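Local coordinates for soluble lytic murein transglycosylase (Pseudomonas aeruginosa, PDB 5OHU), which turns over cell-wall peptidoglycan as a lytic transglycosylase, probably cutting its glycan strands both from their ends and within them, at residues A[29-34]-A[57-62]; A[47-52]-A[64-69]; A[84-89]-A[97-102]. All blocks are in the same frame, centred on the assembly; numbering follows the deposited sequence.

The first modelled residues enter helix 33-41, and contact 1 closes a long loop when 57-62, the linker before helix 62-72, returns to pack against 29-34. Contact 2 opens inside that loop, at helix 47-52, and closes beyond it on helix 62-72, so contacts 1 and 2 cross; they also touch, Tyr34 packing on Leu65 and Glu62 on Tyr49. Contact 3 follows in series and closes a short hairpin between helix 79-88 and helix 95-108. It meets contact 2 where Ala66 and Tyr67 touch Phe85. Together the three contacts join the first five helices at one end of the alpha-superhelix, on one side of the chain's centre.

Contact 1. Residues A[29-34]-A[57-62]; sequences EQRRLY and RDYPLE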
loop_
_atom_site.group_PDB
_atom_site.type_symbol
_atom_site.label_atom_id
_atom_site.label_comp_id
_atom_site.label_asym_id
_atom_site.label_seq_id
_atom_site.Cartn_x
_atom_site.Cartn_y
_atom_site.Cartn_z
ATOM N N GLU A 29 -44.396 -5.149 3.070
ATOM C CA GLU A 29 -44.183 -5.322 4.501
ATOM C C GLU A 29 -42.840 -4.752 4.937
ATOM O O GLU A 29 -41.784 -5.150 4.434
ATOM C CB GLU A 29 -44.278 -6.801 4.881
ATOM C CG GLU A 29 -43.630 -7.748 3.884
ATOM C CD GLU A 29 -43.979 -9.199 4.159
ATOM O OE1 GLU A 29 -43.893 -9.615 5.333
ATOM O OE2 GLU A 29 -44.345 -9.924 3.209
ATOM N N GLN A 30 -42.889 -3.804 5.874
ATOM C CA GLN A 30 -41.677 -3.269 6.491
ATOM C C GLN A 30 -41.347 -4.141 7.697
ATOM O O GLN A 30 -41.537 -3.770 8.858
ATOM C CB GLN A 30 -41.862 -1.811 6.874
ATOM C CG GLN A 30 -40.623 -1.181 7.465
ATOM C CD GLN A 30 -40.797 0.301 7.690
ATOM O OE1 GLN A 30 -41.888 0.843 7.497
ATOM N NE2 GLN A 30 -39.724 0.968 8.098
ATOM N N ARG A 31 -40.845 -5.337 7.395
ATOM C CA ARG A 31 -40.494 -6.327 8.404
ATOM C C ARG A 31 -39.524 -5.771 9.442
ATOM O O ARG A 31 -38.384 -5.405 9.119
ATOM C CB ARG A 31 -39.904 -7.561 7.720
ATOM C CG ARG A 31 -38.792 -7.242 6.740
ATOM C CD ARG A 31 -38.502 -8.408 5.824
ATOM N NE ARG A 31 -39.519 -8.541 4.792
ATOM C CZ ARG A 31 -39.792 -9.673 4.155
ATOM N NH1 ARG A 31 -40.739 -9.695 3.226
ATOM N NH2 ARG A 31 -39.125 -10.784 4.450
ATOM N N ARG A 32 -39.973 -5.699 10.695
ATOM C CA ARG A 32 -39.134 -5.216 11.780
ATOM C C ARG A 32 -38.814 -6.316 12.797
ATOM O O ARG A 32 -38.305 -6.039 13.893
ATOM C CB ARG A 32 -39.780 -3.991 12.420
ATOM C CG ARG A 32 -38.911 -3.305 13.445
ATOM C CD ARG A 32 -37.429 -3.144 13.044
ATOM N NE ARG A 32 -37.141 -2.672 11.681
ATOM C CZ ARG A 32 -36.678 -3.403 10.664
ATOM N NH1 ARG A 32 -36.364 -4.679 10.835
ATOM N NH2 ARG A 32 -36.461 -2.819 9.488
ATOM N N LEU A 33 -39.074 -7.574 12.443
ATOM C CA LEU A 33 -38.596 -8.688 13.252
ATOM C C LEU A 33 -37.084 -8.665 13.412
ATOM O O LEU A 33 -36.559 -9.233 14.377
ATOM C CB LEU A 33 -39.021 -10.003 12.611
ATOM C CG LEU A 33 -40.485 -10.031 12.191
ATOM C CD1 LEU A 33 -40.707 -11.091 11.140
ATOM C CD2 LEU A 33 -41.358 -10.287 13.405
ATOM N N TYR A 34 -36.384 -8.010 12.485
ATOM C CA TYR A 34 -34.929 -8.052 12.466
ATOM C C TYR A 34 -34.326 -7.282 13.639
ATOM O O TYR A 34 -33.472 -7.814 14.357
ATOM C CB TYR A 34 -34.432 -7.537 11.115
ATOM C CG TYR A 34 -32.946 -7.407 11.001
ATOM C CD1 TYR A 34 -32.139 -8.503 10.706
ATOM C CD2 TYR A 34 -32.344 -6.193 11.215
ATOM C CE1 TYR A 34 -30.767 -8.373 10.616
ATOM C CE2 TYR A 34 -30.967 -6.054 11.130
ATOM C CZ TYR A 34 -30.190 -7.151 10.832
ATOM O OH TYR A 34 -28.835 -7.012 10.719
ATOM N N ARG A 57 -36.730 -15.006 5.840
ATOM C CA ARG A 57 -35.830 -15.658 4.894
ATOM C C ARG A 57 -35.625 -14.820 3.630
ATOM O O ARG A 57 -34.758 -15.148 2.810
ATOM C CB ARG A 57 -36.338 -17.077 4.570
ATOM C CG ARG A 57 -35.395 -17.899 3.662
ATOM C CD ARG A 57 -35.021 -19.282 4.209
ATOM N NE ARG A 57 -36.165 -20.036 4.728
ATOM C CZ ARG A 57 -36.125 -20.843 5.787
ATOM N NH1 ARG A 57 -37.238 -21.486 6.163
ATOM N NH2 ARG A 57 -34.979 -20.994 6.453
ATOM N N ASP A 58 -36.366 -13.723 3.469
ATOM C CA ASP A 58 -36.161 -12.836 2.335
ATOM C C ASP A 58 -35.479 -11.525 2.694
ATOM O O ASP A 58 -34.920 -10.880 1.800
ATOM C CB ASP A 58 -37.495 -12.536 1.634
ATOM C CG ASP A 58 -37.833 -13.564 0.568
ATOM O OD1 ASP A 58 -37.030 -14.501 0.367
ATOM O OD2 ASP A 58 -38.895 -13.434 -0.074
ATOM N N TYR A 59 -35.498 -11.122 3.961
ATOM C CA TYR A 59 -34.794 -9.910 4.368
ATOM C C TYR A 59 -33.287 -10.113 4.216
ATOM O O TYR A 59 -32.752 -11.131 4.680
ATOM C CB TYR A 59 -35.148 -9.551 5.807
ATOM C CG TYR A 59 -34.630 -8.206 6.271
ATOM C CD1 TYR A 59 -35.064 -7.026 5.679
ATOM C CD2 TYR A 59 -33.723 -8.115 7.318
ATOM C CE1 TYR A 59 -34.593 -5.789 6.111
ATOM C CE2 TYR A 59 -33.254 -6.890 7.757
ATOM C CZ TYR A 59 -33.692 -5.729 7.151
ATOM O OH TYR A 59 -33.223 -4.515 7.590
ATOM N N PRO A 60 -32.577 -9.186 3.565
ATOM C CA PRO A 60 -31.172 -9.448 3.209
ATOM C C PRO A 60 -30.222 -9.547 4.392
ATOM O O PRO A 60 -29.223 -10.268 4.291
ATOM C CB PRO A 60 -30.817 -8.262 2.301
ATOM C CG PRO A 60 -32.123 -7.836 1.723
ATOM C CD PRO A 60 -33.128 -8.037 2.826
ATOM N N LEU A 61 -30.479 -8.849 5.498
ATOM C CA LEU A 61 -29.571 -8.893 6.641
ATOM C C LEU A 61 -29.740 -10.136 7.518
ATOM O O LEU A 61 -28.937 -10.342 8.436
ATOM C CB LEU A 61 -29.757 -7.636 7.494
ATOM C CG LEU A 61 -29.531 -6.301 6.782
ATOM C CD1 LEU A 61 -29.464 -5.196 7.809
ATOM C CD2 LEU A 61 -28.250 -6.341 5.933
ATOM N N GLU A 62 -30.751 -10.961 7.260
ATOM C CA GLU A 62 -31.009 -12.126 8.104
ATOM C C GLU A 62 -29.798 -13.027 8.295
ATOM O O GLU A 62 -29.615 -13.529 9.419
ATOM C CB GLU A 62 -32.187 -12.934 7.535
ATOM C CG GLU A 62 -32.443 -14.267 8.237
ATOM C CD GLU A 62 -33.097 -14.118 9.609
ATOM O OE1 GLU A 62 -33.095 -13.002 10.175
ATOM O OE2 GLU A 62 -33.616 -15.132 10.125
#
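The type I beta turn from Tyr59 to Glu62 packs against Tyr34, in the first turn of helix 33-41, at the N-terminal end of the alpha-superhelix of this Slt70-like enzyme. The turn is closed by the backbone bond from Glu62 N to Tyr59 O, at 3.3 Å, and it presents Tyr59 and Leu61 to the start of helix 33-41. Tyr34 reaches over the turn because its CG lies anti to the backbone N (chi1 175°). Carbon CE2 of Tyr59 sits over one face of the Tyr34 ring, nearer its rim than its centre, and comes within 3.3 Å of Tyr34 CG. The two rings meet obliquely, their planes at 56°. Further out along the same ring, Leu61 CB lies 3.4 Å from Tyr34 CE1, while its CD1 methyl reaches the phenolic end. A tyrosine suits this place: its broad ring lies against both Tyr59 and Leu61, and its OH is hydrogen-bonded to Lys38 NZ.

Arg31 covers the other part of Tyr59 with its aliphatic chain, which runs past the tyrosine in the opposite direction; Arg31 CD is 3.5 Å from Tyr59 CB. The bend at chi3 (76°) carries the guanidinium on toward Asp58, but Arg31 NH2 stays 5.2 Å from Asp58 OD2, so the opposite charges probably attract only loosely. Arg31 NH1 also makes a long salt bridge to Glu29 OE2 within its own segment. Tyr59 OH makes a weak hydrogen bond to Glu415 of helix 408-418, which also covers Leu61. Arg32, at the N-cap position, is paired with Asp35, and its NH2 comes no nearer than 4.1 Å to Tyr59 OH.

Contact 2. Residues A[47-52]-A[64-69]; sequences APYMAS and YLAYDE
Tyr49 lays its ring against helix 62-72, with Leu65, Ala66 and Glu69 gathered round it. The backbone carbon C of Leu65 lies over one face of the ring, and Tyr49 CD1 is 3.7 Å from Leu65 CB. Farther along, the phenolic oxygen passes close to the small side chain of Ala66: Tyr49 OH is 3.2 Å from Ala66 CB. Alanine fits here because a single methyl allows the tyrosine to lie right down on the helix backbone. Along the other rim of the ring, Glu69 contributes its methylenes, Glu69 CG standing 3.8 Å from Tyr49 CD2.

A bend at chi2 (-85°) turns the Glu69 carboxylate away from this apolar stem, where it forms a salt bridge with Arg73 NE, four residues on, just past the end of the helix. Met50 borders that charged end; its flexible chain, curled at two torsions, brings SD to 3.9 Å from Glu69 OE2.

Behind these side chains the axes of 47-52 and 64-69 approach to 10.6 Å, their N-to-C directions 133° apart, a spacing bridged largely by the tyrosine. Helix 33-41 adds Leu41 against Tyr49 and Tyr34 against Leu65, while helix 79-88 reaches Ala66 through Phe85 and helix 95-108 receives Tyr67 on Trp97 and Leu98.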
loop_
_atom_site.group_PDB
_atom_site.type_symbol
_atom_site.label_atom_id
_atom_site.label_comp_id
_atom_site.label_asym_id
_atom_site.label_seq_id
_atom_site.Cartn_x
_atom_site.Cartn_y
_atom_site.Cartn_z
ATOM N N ALA A 47 -34.136 -16.665 21.223
ATOM C CA ALA A 47 -35.489 -17.140 20.932
ATOM C C ALA A 47 -36.186 -16.314 19.852
ATOM O O ALA A 47 -36.739 -16.915 18.911
ATOM C CB ALA A 47 -36.313 -17.208 22.225
ATOM N N PRO A 48 -36.220 -14.973 19.910
ATOM C CA PRO A 48 -36.893 -14.238 18.819
ATOM C C PRO A 48 -36.317 -14.534 17.441
ATOM O O PRO A 48 -37.080 -14.667 16.477
ATOM C CB PRO A 48 -36.708 -12.765 19.218
ATOM C CG PRO A 48 -36.568 -12.796 20.688
ATOM C CD PRO A 48 -35.798 -14.059 20.990
ATOM N N TYR A 49 -34.995 -14.656 17.319
ATOM C CA TYR A 49 -34.409 -14.933 16.012
ATOM C C TYR A 49 -34.944 -16.241 15.424
ATOM O O TYR A 49 -35.343 -16.281 14.254
ATOM C CB TYR A 49 -32.881 -14.958 16.100
ATOM C CG TYR A 49 -32.274 -15.813 15.019
ATOM C CD1 TYR A 49 -32.243 -15.384 13.695
ATOM C CD2 TYR A 49 -31.788 -17.078 15.311
ATOM C CE1 TYR A 49 -31.724 -16.191 12.697
ATOM C CE2 TYR A 49 -31.266 -17.889 14.323
ATOM C CZ TYR A 49 -31.234 -17.445 13.020
ATOM O OH TYR A 49 -30.708 -18.279 12.056
ATOM N N MET A 50 -34.953 -17.328 16.219
ATOM C CA MET A 50 -35.461 -18.607 15.711
ATOM C C MET A 50 -36.922 -18.519 15.331
ATOM O O MET A 50 -37.363 -19.233 14.426
ATOM C CB MET A 50 -35.319 -19.746 16.721
ATOM C CG MET A 50 -34.099 -19.724 17.593
ATOM S SD MET A 50 -32.617 -20.265 16.707
ATOM C CE MET A 50 -33.183 -21.664 15.775
ATOM N N ALA A 51 -37.692 -17.687 16.030
ATOM C CA ALA A 51 -39.098 -17.501 15.709
ATOM C C ALA A 51 -39.314 -16.714 14.426
ATOM O O ALA A 51 -40.430 -16.720 13.896
ATOM C CB ALA A 51 -39.806 -16.795 16.864
ATOM N N SER A 52 -38.286 -16.036 13.920
ATOM C CA SER A 52 -38.411 -15.177 12.753
ATOM C C SER A 52 -37.738 -15.746 11.513
ATOM O O SER A 52 -37.824 -15.126 10.448
ATOM C CB SER A 52 -37.826 -13.793 13.055
ATOM O OG SER A 52 -38.488 -13.182 14.145
ATOM N N TYR A 64 -26.913 -12.279 8.949
ATOM C CA TYR A 64 -26.094 -11.746 10.034
ATOM C C TYR A 64 -26.578 -12.238 11.398
ATOM O O TYR A 64 -25.766 -12.549 12.274
ATOM C CB TYR A 64 -26.069 -10.219 9.980
ATOM C CG TYR A 64 -25.017 -9.671 9.029
ATOM C CD1 TYR A 64 -25.127 -9.865 7.663
ATOM C CD2 TYR A 64 -23.918 -8.970 9.502
ATOM C CE1 TYR A 64 -24.177 -9.386 6.792
ATOM C CE2 TYR A 64 -22.948 -8.476 8.634
ATOM C CZ TYR A 64 -23.093 -8.689 7.274
ATOM O OH TYR A 64 -22.166 -8.218 6.378
ATOM N N LEU A 65 -27.891 -12.328 11.598
ATOM C CA LEU A 65 -28.392 -12.868 12.860
ATOM C C LEU A 65 -28.110 -14.359 12.961
ATOM O O LEU A 65 -27.635 -14.843 13.994
ATOM C CB LEU A 65 -29.885 -12.597 13.006
ATOM C CG LEU A 65 -30.288 -11.120 12.969
ATOM C CD1 LEU A 65 -31.800 -10.979 13.192
ATOM C CD2 LEU A 65 -29.508 -10.313 14.001
ATOM N N ALA A 66 -28.424 -15.103 11.898
ATOM C CA ALA A 66 -28.011 -16.496 11.808
ATOM C C ALA A 66 -26.537 -16.658 12.151
ATOM O O ALA A 66 -26.157 -17.571 12.889
ATOM C CB ALA A 66 -28.292 -17.026 10.401
ATOM N N TYR A 67 -25.692 -15.772 11.627
ATOM C CA TYR A 67 -24.261 -15.882 11.874
ATOM C C TYR A 67 -23.945 -15.710 13.353
ATOM O O TYR A 67 -23.143 -16.459 13.916
ATOM C CB TYR A 67 -23.514 -14.845 11.037
ATOM C CG TYR A 67 -22.030 -14.820 11.277
ATOM C CD1 TYR A 67 -21.485 -14.084 12.326
ATOM C CD2 TYR A 67 -21.169 -15.527 10.457
ATOM C CE1 TYR A 67 -20.121 -14.051 12.544
ATOM C CE2 TYR A 67 -19.810 -15.508 10.672
ATOM C CZ TYR A 67 -19.290 -14.765 11.717
ATOM O OH TYR A 67 -17.929 -14.738 11.915
ATOM N N ASP A 68 -24.533 -14.699 13.993
ATOM C CA ASP A 68 -24.249 -14.480 15.407
ATOM C C ASP A 68 -24.737 -15.653 16.245
ATOM O O ASP A 68 -24.034 -16.134 17.140
ATOM C CB ASP A 68 -24.889 -13.176 15.886
ATOM C CG ASP A 68 -24.395 -11.966 15.123
ATOM O OD1 ASP A 68 -23.212 -11.939 14.727
ATOM O OD2 ASP A 68 -25.201 -11.035 14.915
ATOM N N GLU A 69 -25.940 -16.137 15.954
ATOM C CA GLU A 69 -26.509 -17.218 16.749
ATOM C C GLU A 69 -25.683 -18.489 16.617
ATOM O O GLU A 69 -25.380 -19.153 17.616
ATOM C CB GLU A 69 -27.954 -17.447 16.325
ATOM C CG GLU A 69 -28.820 -18.081 17.391
ATOM C CD GLU A 69 -28.726 -19.590 17.396
ATOM O OE1 GLU A 69 -28.277 -20.157 16.377
ATOM O OE2 GLU A 69 -29.103 -20.202 18.420
#

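Contact 3. Residues A[84-89]-A[97-102]; sequences RFLTEH and WLKLRW. With PO4 (phosphate ion), chain C.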
loop_
_atom_site.group_PDB
_atom_site.type_symbol
_atom_site.label_atom_id
_atom_site.label_comp_id
_atom_site.label_asym_id
_atom_site.label_seq_id
_atom_site.Cartn_x
_atom_site.Cartn_y
_atom_site.Cartn_z
ATOM N N ARG A 84 -23.866 -26.605 6.315
ATOM C CA ARG A 84 -24.993 -25.976 5.643
ATOM C C ARG A 84 -24.867 -24.456 5.645
ATOM O O ARG A 84 -25.112 -23.807 4.624
ATOM C CB ARG A 84 -26.292 -26.418 6.303
ATOM C CG ARG A 84 -27.512 -25.688 5.812
ATOM C CD ARG A 84 -28.733 -26.254 6.492
ATOM N NE ARG A 84 -29.927 -25.599 5.990
ATOM C CZ ARG A 84 -30.497 -24.555 6.576
ATOM N NH1 ARG A 84 -29.952 -24.095 7.688
ATOM N NH2 ARG A 84 -31.592 -23.989 6.055
ATOM N N PHE A 85 -24.467 -23.867 6.770
ATOM C CA PHE A 85 -24.330 -22.418 6.800
ATOM C C PHE A 85 -23.204 -21.941 5.887
ATOM O O PHE A 85 -23.355 -20.945 5.167
ATOM C CB PHE A 85 -24.093 -21.941 8.223
ATOM C CG PHE A 85 -24.173 -20.455 8.365
ATOM C CD1 PHE A 85 -23.046 -19.665 8.197
ATOM C CD2 PHE A 85 -25.385 -19.847 8.632
ATOM C CE1 PHE A 85 -23.121 -18.282 8.319
ATOM C CE2 PHE A 85 -25.476 -18.478 8.766
ATOM C CZ PHE A 85 -24.345 -17.689 8.607
ATOM N N LEU A 86 -22.058 -22.623 5.912
ATOM C CA LEU A 86 -20.974 -22.237 5.021
ATOM C C LEU A 86 -21.317 -22.526 3.567
ATOM O O LEU A 86 -20.840 -21.825 2.665
ATOM C CB LEU A 86 -19.688 -22.954 5.414
ATOM C CG LEU A 86 -19.198 -22.674 6.832
ATOM C CD1 LEU A 86 -18.179 -23.723 7.206
ATOM C CD2 LEU A 86 -18.591 -21.280 6.928
ATOM N N THR A 87 -22.136 -23.551 3.330
ATOM C CA THR A 87 -22.566 -23.884 1.978
ATOM C C THR A 87 -23.404 -22.776 1.369
ATOM O O THR A 87 -23.233 -22.437 0.196
ATOM C CB THR A 87 -23.357 -25.191 2.000
ATOM O OG1 THR A 87 -22.453 -26.264 2.252
ATOM C CG2 THR A 87 -24.117 -25.429 0.682
ATOM N N GLU A 88 -24.312 -22.199 2.146
ATOM C CA GLU A 88 -25.309 -21.279 1.612
ATOM C C GLU A 88 -25.011 -19.818 1.899
ATOM O O GLU A 88 -25.665 -18.944 1.324
ATOM C CB GLU A 88 -26.683 -21.653 2.172
ATOM C CG GLU A 88 -26.828 -23.160 2.210
ATOM C CD GLU A 88 -28.218 -23.662 2.518
ATOM O OE1 GLU A 88 -28.523 -24.766 2.023
ATOM O OE2 GLU A 88 -28.996 -22.978 3.232
ATOM N N HIS A 89 -24.038 -19.528 2.754
ATOM C CA HIS A 89 -23.748 -18.154 3.136
ATOM C C HIS A 89 -22.259 -17.877 3.057
ATOM O O HIS A 89 -21.730 -17.102 3.853
ATOM C CB HIS A 89 -24.282 -17.856 4.538
ATOM C CG HIS A 89 -25.759 -17.990 4.653
ATOM N ND1 HIS A 89 -26.618 -17.626 3.640
ATOM C CD2 HIS A 89 -26.539 -18.463 5.652
ATOM C CE1 HIS A 89 -27.866 -17.854 4.013
ATOM N NE2 HIS A 89 -27.847 -18.362 5.231
ATOM N N TRP A 97 -13.982 -15.757 9.659
ATOM C CA TRP A 97 -13.847 -15.899 11.109
ATOM C C TRP A 97 -14.597 -17.125 11.599
ATOM O O TRP A 97 -14.108 -17.857 12.468
ATOM C CB TRP A 97 -14.350 -14.636 11.820
ATOM C CG TRP A 97 -13.540 -13.444 11.455
ATOM C CD1 TRP A 97 -13.938 -12.390 10.682
ATOM C CD2 TRP A 97 -12.170 -13.196 11.795
ATOM N NE1 TRP A 97 -12.911 -11.492 10.538
ATOM C CE2 TRP A 97 -11.811 -11.964 11.207
ATOM C CE3 TRP A 97 -11.216 -13.886 12.550
ATOM C CZ2 TRP A 97 -10.538 -11.408 11.349
ATOM C CZ3 TRP A 97 -9.947 -13.329 12.692
ATOM C CH2 TRP A 97 -9.623 -12.103 12.092
ATOM N N LEU A 98 -15.775 -17.379 11.034
ATOM C CA LEU A 98 -16.502 -18.589 11.378
ATOM C C LEU A 98 -15.709 -19.831 10.993
ATOM O O LEU A 98 -15.696 -20.818 11.738
ATOM C CB LEU A 98 -17.879 -18.587 10.708
ATOM C CG LEU A 98 -18.714 -19.876 10.812
ATOM C CD1 LEU A 98 -18.879 -20.327 12.255
ATOM C CD2 LEU A 98 -20.070 -19.725 10.137
ATOM N N LYS A 99 -15.033 -19.812 9.839
ATOM C CA LYS A 99 -14.289 -21.009 9.448
ATOM C C LYS A 99 -13.081 -21.207 10.343
ATOM O O LYS A 99 -12.759 -22.341 10.720
ATOM C CB LYS A 99 -13.850 -20.932 7.988
ATOM C CG LYS A 99 -15.005 -20.869 6.985
ATOM C CD LYS A 99 -14.489 -21.026 5.538
ATOM C CE LYS A 99 -13.938 -22.444 5.285
ATOM N NZ LYS A 99 -13.641 -22.725 3.825
ATOM N N LEU A 100 -12.401 -20.111 10.692
ATOM C CA LEU A 100 -11.275 -20.199 11.611
ATOM C C LEU A 100 -11.684 -20.873 12.914
ATOM O O LEU A 100 -11.058 -21.850 13.352
ATOM C CB LEU A 100 -10.720 -18.800 11.882
ATOM C CG LEU A 100 -9.654 -18.711 12.962
ATOM C CD1 LEU A 100 -8.421 -19.468 12.541
ATOM C CD2 LEU A 100 -9.327 -17.237 13.262
ATOM N N ARG A 101 -12.758 -20.380 13.525
ATOM C CA ARG A 101 -13.220 -20.914 14.803
ATOM C C ARG A 101 -13.658 -22.369 14.689
ATOM O O ARG A 101 -13.300 -23.206 15.522
ATOM C CB ARG A 101 -14.372 -20.064 15.309
ATOM C CG ARG A 101 -13.907 -18.887 16.056
ATOM C CD ARG A 101 -14.917 -17.805 15.991
ATOM N NE ARG A 101 -14.311 -16.585 16.501
ATOM C CZ ARG A 101 -14.890 -15.400 16.473
ATOM N NH1 ARG A 101 -16.090 -15.282 15.932
ATOM N NH2 ARG A 101 -14.244 -14.352 16.964
ATOM N N TRP A 102 -14.441 -22.687 13.665
ATOM C CA TRP A 102 -14.896 -24.060 13.493
ATOM C C TRP A 102 -13.730 -25.008 13.209
ATOM O O TRP A 102 -13.602 -26.054 13.857
ATOM C CB TRP A 102 -15.930 -24.119 12.386
ATOM C CG TRP A 102 -16.585 -25.415 12.281
ATOM C CD1 TRP A 102 -17.155 -26.128 13.287
ATOM C CD2 TRP A 102 -16.754 -26.186 11.090
ATOM N NE1 TRP A 102 -17.658 -27.308 12.798
ATOM C CE2 TRP A 102 -17.433 -27.361 11.448
ATOM C CE3 TRP A 102 -16.385 -25.996 9.755
ATOM C CZ2 TRP A 102 -17.765 -28.344 10.520
ATOM C CZ3 TRP A 102 -16.719 -26.960 8.837
ATOM C CH2 TRP A 102 -17.405 -28.121 9.220
HETATM P P PO4 C . -31.713 -25.258 2.813
HETATM O O1 PO4 C . -31.859 -24.025 3.660
HETATM O O2 PO4 C . -30.409 -25.929 3.140
HETATM O O3 PO4 C . -31.753 -24.887 1.350
HETATM O O4 PO4 C . -32.825 -26.199 3.169
#
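A phosphate ion sits on one side of the helix that packs, by another side and through Leu86, on Leu98, Lys99 and Trp102. That ion, probably from the crystallisation liquor, is taken up by Arg84, whose chain, extended as far as NE, delivers the guanidinium to it; the bond from Arg84 NE to phosphate O2 is 2.9 Å long and bent (147°). Glu88, one turn further along, places OE2 over a face of the same guanidinium, well above its plane, so the long salt bridge rests on charge and not on an N-H. Glu88 OE1 also lies 2.5 Å from phosphate O2, so one of the two acid groups is probably protonated.

Across the helix interface the contact is apolar. The branched end of Leu86 divides the work: CD2 meets the aliphatic part of Lys99, 3.6 Å from its CG, and also the CD2 methyl of Leu98, whereas CD1 approaches the six-membered ring of Trp102, 3.9 Å from CE3. Lysine is apt at this border, since its methylenes pack on the leucine and a bend at chi3 (68°) leads NZ off to the carbonyl of Tyr118. Phe85 adds its ring, with CD1 3.6 Å from Leu98 CD2; over one face of that ring lies His89 CD2, from the residue that leaves the helix.

The two helices form an antiparallel hairpin: the axes of 84-88 and 97-102 approach to 11.5 Å, with N-to-C directions 152° apart, a separation spanned by large side chains. Ile95 touches Phe85 and Leu86 near the connection. Helix 62-72 covers a further side, with Leu70 on Phe85, and toward the following part of the chain Trp102 meets the ring of Tyr118 edge-to-face at the end of helix 112-118.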